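Local atomic coordinates of sugar ABC transporter, sugar-binding protein (Streptococcus pneumoniae, PDB entry 2HEU), a protein that probably captures sugars outside the cell membrane and hands them to an ABC transporter for uptake. Residues A128-D136 and N270-I278; M214-R225 and Y379-V389. All blocks are in the same frame, centred on the assembly; numbering follows the deposited sequence. Where two conformers were deposited one is given.

Contact 1 (A128-D136 and N270-I278); sequences AYGIYYNKD and NFKIGTFMI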
loop_
_atom_site.group_PDB
_atom_site.type_symbol
_atom_site.label_atom_id
_atom_site.label_comp_id
_atom_site.label_asym_id
_atom_site.label_seq_id
_atom_site.Cartn_x
_atom_site.Cartn_y
_atom_site.Cartn_z
ATOM N N ALA A 128 -2.023 -2.510 -2.221
ATOM C CA ALA A 128 -3.462 -2.366 -2.086
ATOM C C ALA A 128 -3.869 -3.021 -0.784
ATOM O O ALA A 128 -3.041 -3.674 -0.114
ATOM C CB ALA A 128 -4.184 -2.912 -3.282
ATOM N N TYR A 129 -5.136 -2.903 -0.436
ATOM C CA TYR A 129 -5.647 -3.461 0.814
ATOM C C TYR A 129 -7.041 -3.948 0.645
ATOM O O TYR A 129 -7.872 -3.349 -0.060
ATOM C CB TYR A 129 -5.605 -2.356 1.894
ATOM C CG TYR A 129 -5.922 -2.850 3.292
ATOM C CD1 TYR A 129 -4.901 -3.128 4.186
ATOM C CD2 TYR A 129 -7.216 -3.050 3.711
ATOM C CE1 TYR A 129 -5.172 -3.617 5.504
ATOM C CE2 TYR A 129 -7.531 -3.495 4.967
ATOM C CZ TYR A 129 -6.505 -3.775 5.891
ATOM O OH TYR A 129 -6.842 -4.165 7.140
ATOM N N GLY A 130 -7.378 -5.032 1.292
ATOM C CA GLY A 130 -8.757 -5.526 1.264
ATOM C C GLY A 130 -8.905 -6.753 2.158
ATOM O O GLY A 130 -8.189 -6.909 3.140
ATOM N N ILE A 131 -9.869 -7.611 1.768
ATOM C CA ILE A 131 -10.197 -8.749 2.585
ATOM C C ILE A 131 -9.807 -10.019 1.815
ATOM O O ILE A 131 -10.309 -10.277 0.722
ATOM C CB ILE A 131 -11.695 -8.863 2.959
ATOM C CG1 ILE A 131 -12.214 -7.503 3.501
ATOM C CG2 ILE A 131 -11.921 -9.955 3.916
ATOM C CD1 ILE A 131 -11.558 -7.025 4.773
ATOM N N TYR A 132 -8.868 -10.796 2.391
ATOM C CA TYR A 132 -8.611 -12.185 1.866
ATOM C C TYR A 132 -9.709 -13.064 2.298
ATOM O O TYR A 132 -10.211 -12.976 3.433
ATOM C CB TYR A 132 -7.274 -12.703 2.465
ATOM C CG TYR A 132 -6.073 -11.978 1.919
ATOM C CD1 TYR A 132 -5.428 -12.480 0.785
ATOM C CD2 TYR A 132 -5.604 -10.819 2.457
ATOM C CE1 TYR A 132 -4.314 -11.844 0.257
ATOM C CE2 TYR A 132 -4.514 -10.177 1.927
ATOM C CZ TYR A 132 -3.866 -10.709 0.809
ATOM O OH TYR A 132 -2.755 -10.099 0.261
ATOM N N TYR A 133 -10.126 -13.980 1.386
ATOM C CA TYR A 133 -11.163 -14.933 1.765
ATOM C C TYR A 133 -10.890 -16.257 1.118
ATOM O O TYR A 133 -10.150 -16.419 0.114
ATOM C CB TYR A 133 -12.575 -14.421 1.374
ATOM C CG TYR A 133 -12.933 -14.431 -0.110
ATOM C CD1 TYR A 133 -12.452 -13.478 -0.991
ATOM C CD2 TYR A 133 -13.774 -15.418 -0.592
ATOM C CE1 TYR A 133 -12.798 -13.502 -2.310
ATOM C CE2 TYR A 133 -14.099 -15.455 -1.951
ATOM C CZ TYR A 133 -13.622 -14.482 -2.799
ATOM O OH TYR A 133 -13.960 -14.523 -4.120
ATOM N N ASN A 134 -11.498 -17.286 1.707
ATOM C CA ASN A 134 -11.363 -18.667 1.272
ATOM C C ASN A 134 -12.476 -19.008 0.272
ATOM O O ASN A 134 -13.627 -19.184 0.677
ATOM C CB ASN A 134 -11.439 -19.545 2.502
ATOM C CG ASN A 134 -11.228 -21.025 2.307
ATOM O OD1 ASN A 134 -10.564 -21.674 3.222
ATOM N ND2 ASN A 134 -11.676 -21.569 1.263
ATOM N N LYS A 135 -12.103 -19.078 -1.019
ATOM C CA LYS A 135 -13.133 -19.316 -2.030
ATOM C C LYS A 135 -13.823 -20.629 -1.838
ATOM O O LYS A 135 -15.047 -20.790 -2.062
ATOM C CB LYS A 135 -12.545 -19.247 -3.435
ATOM C CG LYS A 135 -12.002 -17.935 -3.860
ATOM C CD LYS A 135 -11.442 -17.984 -5.304
ATOM C CE LYS A 135 -11.054 -16.699 -5.880
ATOM N NZ LYS A 135 -10.469 -16.853 -7.243
ATOM N N ASP A 136 -13.064 -21.668 -1.478
ATOM C CA ASP A 136 -13.591 -23.029 -1.327
ATOM C C ASP A 136 -14.639 -23.066 -0.279
ATOM O O ASP A 136 -15.729 -23.636 -0.463
ATOM C CB ASP A 136 -12.510 -24.064 -0.981
ATOM C CG ASP A 136 -11.432 -24.236 -2.026
ATOM O OD1 ASP A 136 -11.078 -23.306 -2.736
ATOM O OD2 ASP A 136 -10.817 -25.333 -2.016
ATOM N N ASN A 270 -4.483 -25.182 1.373
ATOM C CA ASN A 270 -5.178 -26.212 0.589
ATOM C C ASN A 270 -6.535 -25.717 0.097
ATOM O O ASN A 270 -7.532 -26.454 0.153
ATOM C CB ASN A 270 -5.343 -27.463 1.459
ATOM C CG ASN A 270 -5.721 -28.612 0.710
ATOM O OD1 ASN A 270 -5.338 -28.799 -0.452
ATOM N ND2 ASN A 270 -6.537 -29.440 1.329
ATOM N N PHE A 271 -6.613 -24.517 -0.384
ATOM C CA PHE A 271 -7.823 -23.887 -0.968
ATOM C C PHE A 271 -7.389 -22.796 -1.890
ATOM O O PHE A 271 -6.262 -22.298 -1.831
ATOM C CB PHE A 271 -8.739 -23.404 0.126
ATOM C CG PHE A 271 -8.155 -22.298 0.982
ATOM C CD1 PHE A 271 -7.464 -22.580 2.129
ATOM C CD2 PHE A 271 -8.345 -20.944 0.647
ATOM C CE1 PHE A 271 -6.919 -21.541 2.932
ATOM C CE2 PHE A 271 -7.836 -19.965 1.413
ATOM C CZ PHE A 271 -7.127 -20.258 2.577
ATOM N N LYS A 272 -8.393 -22.297 -2.635
ATOM C CA LYS A 272 -8.243 -21.217 -3.592
ATOM C C LYS A 272 -8.489 -19.864 -2.912
ATOM O O LYS A 272 -9.571 -19.582 -2.385
ATOM C CB LYS A 272 -9.197 -21.440 -4.750
ATOM C CG LYS A 272 -8.741 -22.629 -5.592
ATOM C CD LYS A 272 -7.216 -22.685 -6.004
ATOM C CE LYS A 272 -6.878 -23.677 -7.124
ATOM N NZ LYS A 272 -5.432 -23.940 -7.118
ATOM N N ILE A 273 -7.473 -19.033 -2.887
ATOM C CA ILE A 273 -7.541 -17.734 -2.202
ATOM C C ILE A 273 -8.153 -16.698 -3.108
ATOM O O ILE A 273 -7.785 -16.595 -4.274
ATOM C CB ILE A 273 -6.138 -17.265 -1.765
ATOM C CG1 ILE A 273 -5.490 -18.297 -0.848
ATOM C CG2 ILE A 273 -6.165 -15.870 -1.161
ATOM C CD1 ILE A 273 -3.982 -18.198 -0.842
ATOM N N GLY A 274 -9.078 -15.888 -2.551
ATOM C CA GLY A 274 -9.555 -14.722 -3.225
ATOM C C GLY A 274 -9.374 -13.501 -2.366
ATOM O O GLY A 274 -9.001 -13.572 -1.175
ATOM N N THR A 275 -9.655 -12.342 -2.962
ATOM C CA THR A 275 -9.711 -11.079 -2.202
ATOM C C THR A 275 -10.964 -10.301 -2.644
ATOM O O THR A 275 -11.448 -10.453 -3.796
ATOM C CB THR A 275 -8.437 -10.238 -2.421
ATOM O OG1 THR A 275 -8.181 -10.097 -3.827
ATOM C CG2 THR A 275 -7.238 -10.816 -1.706
ATOM N N PHE A 276 -11.445 -9.469 -1.768
ATOM C CA PHE A 276 -12.480 -8.540 -2.142
ATOM C C PHE A 276 -12.164 -7.181 -1.544
ATOM O O PHE A 276 -11.473 -7.011 -0.535
ATOM C CB PHE A 276 -13.901 -9.022 -1.826
ATOM C CG PHE A 276 -14.239 -9.244 -0.372
ATOM C CD1 PHE A 276 -14.696 -8.197 0.440
ATOM C CD2 PHE A 276 -14.221 -10.532 0.208
ATOM C CE1 PHE A 276 -15.127 -8.439 1.747
ATOM C CE2 PHE A 276 -14.633 -10.772 1.484
ATOM C CZ PHE A 276 -15.099 -9.701 2.240
ATOM N N MET A 277 -12.693 -6.159 -2.183
ATOM C CA MET A 277 -12.585 -4.779 -1.694
ATOM C C MET A 277 -13.614 -4.585 -0.571
ATOM O O MET A 277 -14.754 -5.047 -0.650
ATOM C CB MET A 277 -12.884 -3.793 -2.830
ATOM C CG MET A 277 -11.815 -3.879 -3.920
ATOM S SD MET A 277 -12.280 -3.062 -5.441
ATOM C CE MET A 277 -11.991 -1.514 -4.820
ATOM N N ILE A 278 -13.201 -3.815 0.408
ATOM C CA ILE A 278 -14.172 -3.422 1.447
ATOM C C ILE A 278 -15.243 -2.580 0.767
ATOM O O ILE A 278 -15.016 -1.625 0.057
ATOM C CB ILE A 278 -13.450 -2.621 2.527
ATOM C CG1 ILE A 278 -12.476 -3.566 3.291
ATOM C CG2 ILE A 278 -14.447 -1.970 3.499
ATOM C CD1 ILE A 278 -11.636 -2.887 4.359
HETATM O O HOH W 1 -10.630 -2.838 -0.146
HETATM O O HOH W 2 -12.861 -12.452 -5.731
HETATM O O HOH W 3 -7.450 -18.095 -6.475
HETATM O O HOH W 4 -10.228 -26.733 0.029
#
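I131 covers one face of the F276 ring, its CB 3.6 Å from the ring centroid and 14° off the ring normal, a CH-pi contact in which CG1 and CG2 also rest on the ring. F276 reaches it because CG sits between its own backbone N and carbonyl carbon (chi1 63°), which carries the ring in over I131; the Y133 ring meets it obliquely, planes 54° apart. With no side chain on G274, the Y133 ring can lie against the backbone there, G274 N over one face. On the other side of the sheet, T275 CG2 sits over the Y132 ring, 3.9 Å from the centroid, while I273 CG2 touches the edge of that ring.

Behind these side chains is an antiparallel ladder. I131 with F276 and Y133 with G274 are hydrogen-bonded pairs, G274 N giving Y133 O a nearly straight bond of 2.9 Å; Y132 with T275 and N134 with I273 are the non-hydrogen-bonded pairs between and beyond them. The pairing runs on into the start of the helix, where K135 N donates to K272 O and K272 N returns a 2.9 Å bond to D136 OD1, meeting it from above the carboxylate plane. At the opposite end a water joins Y129 O to I278 N.

In this solute-binding protein fold the ladder makes neighbours of strands over 130 residues apart in sequence. Strand 129-134 is the middle of a three-stranded antiparallel sheet, with strand 253-257 along its other edge. Helix 260-265 packs on Y132 and I273, V145 touches Y133 and F276, and helix 178-189 covers Y129 and I278 through Y180 and L183.

Contact 2 (M214-R225 and Y379-V389); sequences MKDDIKVMDILR and YVLTGDKQGMV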
loop_
_atom_site.group_PDB
_atom_site.type_symbol
_atom_site.label_atom_id
_atom_site.label_comp_id
_atom_site.label_asym_id
_atom_site.label_seq_id
_atom_site.Cartn_x
_atom_site.Cartn_y
_atom_site.Cartn_z
ATOM N N MET A 214 -18.910 9.670 11.689
ATOM C CA MET A 214 -18.397 8.852 12.792
ATOM C C MET A 214 -19.313 7.687 13.011
ATOM O O MET A 214 -18.843 6.552 13.238
ATOM C CB MET A 214 -18.266 9.697 14.036
ATOM C CG MET A 214 -17.294 9.367 14.951
ATOM S SD MET A 214 -15.602 9.095 14.356
ATOM C CE MET A 214 -15.429 7.447 14.965
ATOM N N LYS A 215 -20.657 7.840 12.951
ATOM C CA LYS A 215 -21.574 6.751 13.099
ATOM C C LYS A 215 -21.308 5.682 12.046
ATOM O O LYS A 215 -21.334 4.471 12.318
ATOM C CB LYS A 215 -23.023 7.234 13.019
ATOM C CG LYS A 215 -23.434 8.057 14.232
ATOM C CD LYS A 215 -24.884 8.605 14.023
ATOM C CE LYS A 215 -25.328 9.488 15.191
ATOM N NZ LYS A 215 -25.459 8.758 16.395
ATOM N N ASP A 216 -21.079 6.115 10.811
ATOM C CA ASP A 216 -20.806 5.158 9.724
ATOM C C ASP A 216 -19.456 4.467 9.927
ATOM O O ASP A 216 -19.336 3.271 9.691
ATOM C CB ASP A 216 -20.868 5.836 8.376
ATOM C CG ASP A 216 -22.325 6.105 7.864
ATOM O OD1 ASP A 216 -23.252 5.490 8.389
ATOM O OD2 ASP A 216 -22.467 6.866 6.908
ATOM N N ASP A 217 -18.436 5.232 10.321
ATOM C CA ASP A 217 -17.140 4.590 10.616
ATOM C C ASP A 217 -17.311 3.520 11.704
ATOM O O ASP A 217 -16.743 2.440 11.587
ATOM C CB ASP A 217 -16.155 5.658 11.085
ATOM C CG ASP A 217 -14.853 5.054 11.541
ATOM O OD1 ASP A 217 -14.144 4.591 10.547
ATOM O OD2 ASP A 217 -14.535 4.982 12.713
ATOM N N ILE A 218 -18.062 3.815 12.768
ATOM C CA ILE A 218 -18.295 2.872 13.821
ATOM C C ILE A 218 -19.046 1.672 13.317
ATOM O O ILE A 218 -18.752 0.544 13.691
ATOM C CB ILE A 218 -18.989 3.606 14.981
ATOM C CG1 ILE A 218 -17.983 4.546 15.665
ATOM C CG2 ILE A 218 -19.607 2.599 15.957
ATOM C CD1 ILE A 218 -18.599 5.564 16.600
ATOM N N LYS A 219 -20.043 1.870 12.440
ATOM C CA LYS A 219 -20.760 0.765 11.832
ATOM C C LYS A 219 -19.783 -0.176 11.118
ATOM O O LYS A 219 -19.829 -1.410 11.294
ATOM C CB LYS A 219 -21.803 1.279 10.860
ATOM C CG LYS A 219 -22.549 0.242 10.077
ATOM C CD LYS A 219 -23.490 0.864 9.072
ATOM C CE LYS A 219 -24.185 -0.069 8.123
ATOM N NZ LYS A 219 -25.116 -0.965 8.783
ATOM N N VAL A 220 -18.894 0.365 10.323
ATOM C CA VAL A 220 -17.931 -0.476 9.574
ATOM C C VAL A 220 -16.973 -1.178 10.556
ATOM O O VAL A 220 -16.691 -2.381 10.441
ATOM C CB VAL A 220 -17.227 0.315 8.505
ATOM C CG1 VAL A 220 -16.211 -0.575 7.771
ATOM C CG2 VAL A 220 -18.214 0.892 7.506
ATOM N N MET A 221 -16.448 -0.446 11.547
ATOM C CA MET A 221 -15.598 -1.061 12.560
ATOM C C MET A 221 -16.330 -2.142 13.322
ATOM O O MET A 221 -15.710 -3.170 13.704
ATOM C CB MET A 221 -15.049 -0.010 13.526
ATOM C CG MET A 221 -13.985 0.891 12.952
ATOM S SD MET A 221 -12.561 0.052 12.240
ATOM C CE MET A 221 -12.099 -1.053 13.588
ATOM N N ASP A 222 -17.633 -1.965 13.573
ATOM C CA ASP A 222 -18.389 -2.920 14.326
ATOM C C ASP A 222 -18.582 -4.239 13.639
ATOM O O ASP A 222 -18.909 -5.231 14.285
ATOM C CB ASP A 222 -19.754 -2.336 14.782
ATOM C CG ASP A 222 -19.651 -1.486 15.997
ATOM O OD1 ASP A 222 -18.646 -1.542 16.730
ATOM O OD2 ASP A 222 -20.638 -0.752 16.297
ATOM N N ILE A 223 -18.338 -4.316 12.321
ATOM C CA ILE A 223 -18.337 -5.625 11.651
ATOM C C ILE A 223 -17.331 -6.556 12.301
ATOM O O ILE A 223 -17.530 -7.753 12.412
ATOM C CB ILE A 223 -18.080 -5.429 10.139
ATOM C CG1 ILE A 223 -19.221 -4.635 9.507
ATOM C CG2 ILE A 223 -17.881 -6.758 9.424
ATOM C CD1 ILE A 223 -18.983 -4.152 8.076
ATOM N N LEU A 224 -16.191 -5.971 12.732
ATOM C CA LEU A 224 -15.123 -6.730 13.400
ATOM C C LEU A 224 -15.389 -7.069 14.826
ATOM O O LEU A 224 -14.587 -7.756 15.477
ATOM C CB LEU A 224 -13.784 -5.981 13.262
ATOM C CG LEU A 224 -13.357 -5.604 11.866
ATOM C CD1 LEU A 224 -11.976 -4.938 11.934
ATOM C CD2 LEU A 224 -13.373 -6.796 10.899
ATOM N N ARG A 225 -16.520 -6.588 15.369
ATOM C CA ARG A 225 -16.937 -6.748 16.766
ATOM C C ARG A 225 -18.147 -7.657 16.888
ATOM O O ARG A 225 -18.624 -7.890 17.996
ATOM C CB ARG A 225 -17.210 -5.375 17.419
ATOM C CG ARG A 225 -16.005 -4.448 17.388
ATOM C CD ARG A 225 -15.895 -3.574 18.655
ATOM N NE ARG A 225 -15.525 -4.250 19.902
ATOM C CZ ARG A 225 -16.311 -4.643 20.902
ATOM N NH1 ARG A 225 -17.583 -4.302 20.915
ATOM N NH2 ARG A 225 -15.784 -5.288 21.917
ATOM N N TYR A 379 -10.332 -0.030 19.651
ATOM C CA TYR A 379 -11.780 -0.094 19.502
ATOM C C TYR A 379 -12.246 -1.522 19.281
ATOM O O TYR A 379 -13.238 -1.971 19.865
ATOM C CB TYR A 379 -12.284 0.840 18.373
ATOM C CG TYR A 379 -13.787 0.781 18.265
ATOM C CD1 TYR A 379 -14.573 1.404 19.228
ATOM C CD2 TYR A 379 -14.415 0.070 17.292
ATOM C CE1 TYR A 379 -15.947 1.279 19.233
ATOM C CE2 TYR A 379 -15.796 -0.063 17.234
ATOM C CZ TYR A 379 -16.569 0.544 18.248
ATOM O OH TYR A 379 -17.915 0.409 18.285
ATOM N N VAL A 380 -11.569 -2.273 18.423
ATOM C CA VAL A 380 -11.941 -3.698 18.248
ATOM C C VAL A 380 -11.871 -4.406 19.612
ATOM O O VAL A 380 -12.764 -5.195 19.921
ATOM C CB VAL A 380 -11.111 -4.349 17.174
ATOM C CG1 VAL A 380 -11.521 -5.839 17.014
ATOM C CG2 VAL A 380 -11.247 -3.622 15.849
ATOM N N LEU A 381 -10.823 -4.134 20.378
ATOM C CA LEU A 381 -10.627 -4.761 21.684
ATOM C C LEU A 381 -11.799 -4.357 22.639
ATOM O O LEU A 381 -12.383 -5.179 23.338
ATOM C CB LEU A 381 -9.260 -4.365 22.224
ATOM C CG LEU A 381 -8.058 -5.132 21.532
ATOM C CD1 LEU A 381 -6.717 -4.417 21.749
ATOM C CD2 LEU A 381 -7.918 -6.599 22.017
ATOM N N THR A 382 -12.139 -3.115 22.715
ATOM C CA THR A 382 -12.973 -2.554 23.839
ATOM C C THR A 382 -14.381 -2.155 23.486
ATOM O O THR A 382 -15.225 -2.113 24.362
ATOM C CB THR A 382 -12.324 -1.330 24.457
ATOM O OG1 THR A 382 -12.400 -0.203 23.547
ATOM C CG2 THR A 382 -10.905 -1.551 24.943
ATOM N N GLY A 383 -14.611 -1.768 22.227
ATOM C CA GLY A 383 -15.876 -1.244 21.859
ATOM C C GLY A 383 -16.190 0.153 22.422
ATOM O O GLY A 383 -17.368 0.551 22.383
ATOM N N ASP A 384 -15.203 0.853 22.922
ATOM C CA ASP A 384 -15.448 2.159 23.573
ATOM C C ASP A 384 -15.555 3.250 22.475
ATOM O O ASP A 384 -14.536 3.734 21.966
ATOM C CB ASP A 384 -14.364 2.445 24.584
ATOM C CG ASP A 384 -14.590 3.746 25.309
ATOM O OD1 ASP A 384 -15.485 4.502 24.972
ATOM O OD2 ASP A 384 -13.742 3.956 26.221
ATOM N N LYS A 385 -16.757 3.593 22.086
ATOM C CA LYS A 385 -16.963 4.563 20.984
ATOM C C LYS A 385 -16.482 5.943 21.325
ATOM O O LYS A 385 -15.756 6.549 20.548
ATOM C CB LYS A 385 -18.452 4.559 20.559
ATOM C CG LYS A 385 -19.024 3.215 20.219
ATOM C CD LYS A 385 -20.459 3.358 19.848
ATOM C CE LYS A 385 -21.049 2.172 19.201
ATOM N NZ LYS A 385 -21.442 1.164 20.284
ATOM N N GLN A 386 -16.914 6.481 22.475
ATOM C CA GLN A 386 -16.440 7.802 22.867
ATOM C C GLN A 386 -14.922 7.800 22.996
ATOM O O GLN A 386 -14.257 8.784 22.651
ATOM C CB GLN A 386 -17.138 8.267 24.142
ATOM C CG GLN A 386 -16.744 9.734 24.492
ATOM C CD GLN A 386 -17.330 10.698 23.455
ATOM O OE1 GLN A 386 -16.509 11.422 22.794
ATOM N NE2 GLN A 386 -18.578 10.740 23.281
ATOM N N GLY A 387 -14.352 6.745 23.556
ATOM C CA GLY A 387 -12.930 6.653 23.682
ATOM C C GLY A 387 -12.224 6.742 22.343
ATOM O O GLY A 387 -11.194 7.365 22.191
ATOM N N MET A 388 -12.786 6.063 21.318
ATOM C CA MET A 388 -12.202 6.124 19.987
ATOM C C MET A 388 -12.267 7.538 19.420
ATOM O O MET A 388 -11.306 8.013 18.829
ATOM C CB MET A 388 -12.865 5.084 19.048
ATOM C CG MET A 388 -12.277 5.117 17.670
ATOM S SD MET A 388 -12.703 3.738 16.630
ATOM C CE MET A 388 -14.461 3.928 16.375
ATOM N N VAL A 389 -13.409 8.218 19.576
ATOM C CA VAL A 389 -13.516 9.619 19.156
ATOM C C VAL A 389 -12.496 10.462 19.869
ATOM O O VAL A 389 -11.807 11.292 19.244
ATOM C CB VAL A 389 -14.948 10.109 19.366
ATOM C CG1 VAL A 389 -15.023 11.624 19.169
ATOM C CG2 VAL A 389 -15.914 9.381 18.438
HETATM O O HOH W 5 -22.107 -0.920 18.530
#
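D222 OD1 comes in at the edge of the Y379 ring, near its plane, and accepts a hydrogen bond from Y379 OH at 2.6 Å. That carboxylate is turned 28° from the ring and is met on its syn side. From Y379's own segment, M388 CE lies over one ring face, toward the rim, and the backbone of D384 and K385 at the edge. The R225 guanidinium carries G383 CA over the centre of one face, and V380 O lies in its plane to accept from NE at 2.9 Å. Bends at chi2 and chi3 (-144° and 70°) fold the arginine over the C-terminal end of helix 370-382.

Residues 379-389 form a helix-turn-helix junction, and helix 212-222 with the residues after it packs against it. G383 leaves the helix with positive phi, T382 OG1 accepts from D384 N in an ST turn while also hydrogen-bonding N378 O one turn back, and D384 OD1 caps the next helix by accepting from G387 N.

Helix 212-222 lays apolar side chains against both helices. I218 CG1 meets M388 CE at 3.6 Å, M221 CE touches V380 CG2 at 3.5 Å, and M214 CG packs on V389 CG2. At the solvent side, K385 CE rests on I218 CG2, and a water bridges K385 NZ to D222 OD2.

Contact 1 and contact 2 do not touch: their centres lie about 24 Å apart and their nearest atoms about 5 Å. Their segments alternate along the chain, 128-136, 214-225, 270-278, then 379-389, and each contact joins parts of the chain more than 130 residues apart. Helix 178-189 runs between them: its Y180 packs on Y129 and I278 of contact 1 and takes part in a hydrogen bond with V220 O, while N181 meets M221 of contact 2. Contact 1 is nearer the centre of the chain, about 16 Å against 23 Å between centres. The sodium ion, held by K103 and E335, has no ligand in either contact, and this is the apo form.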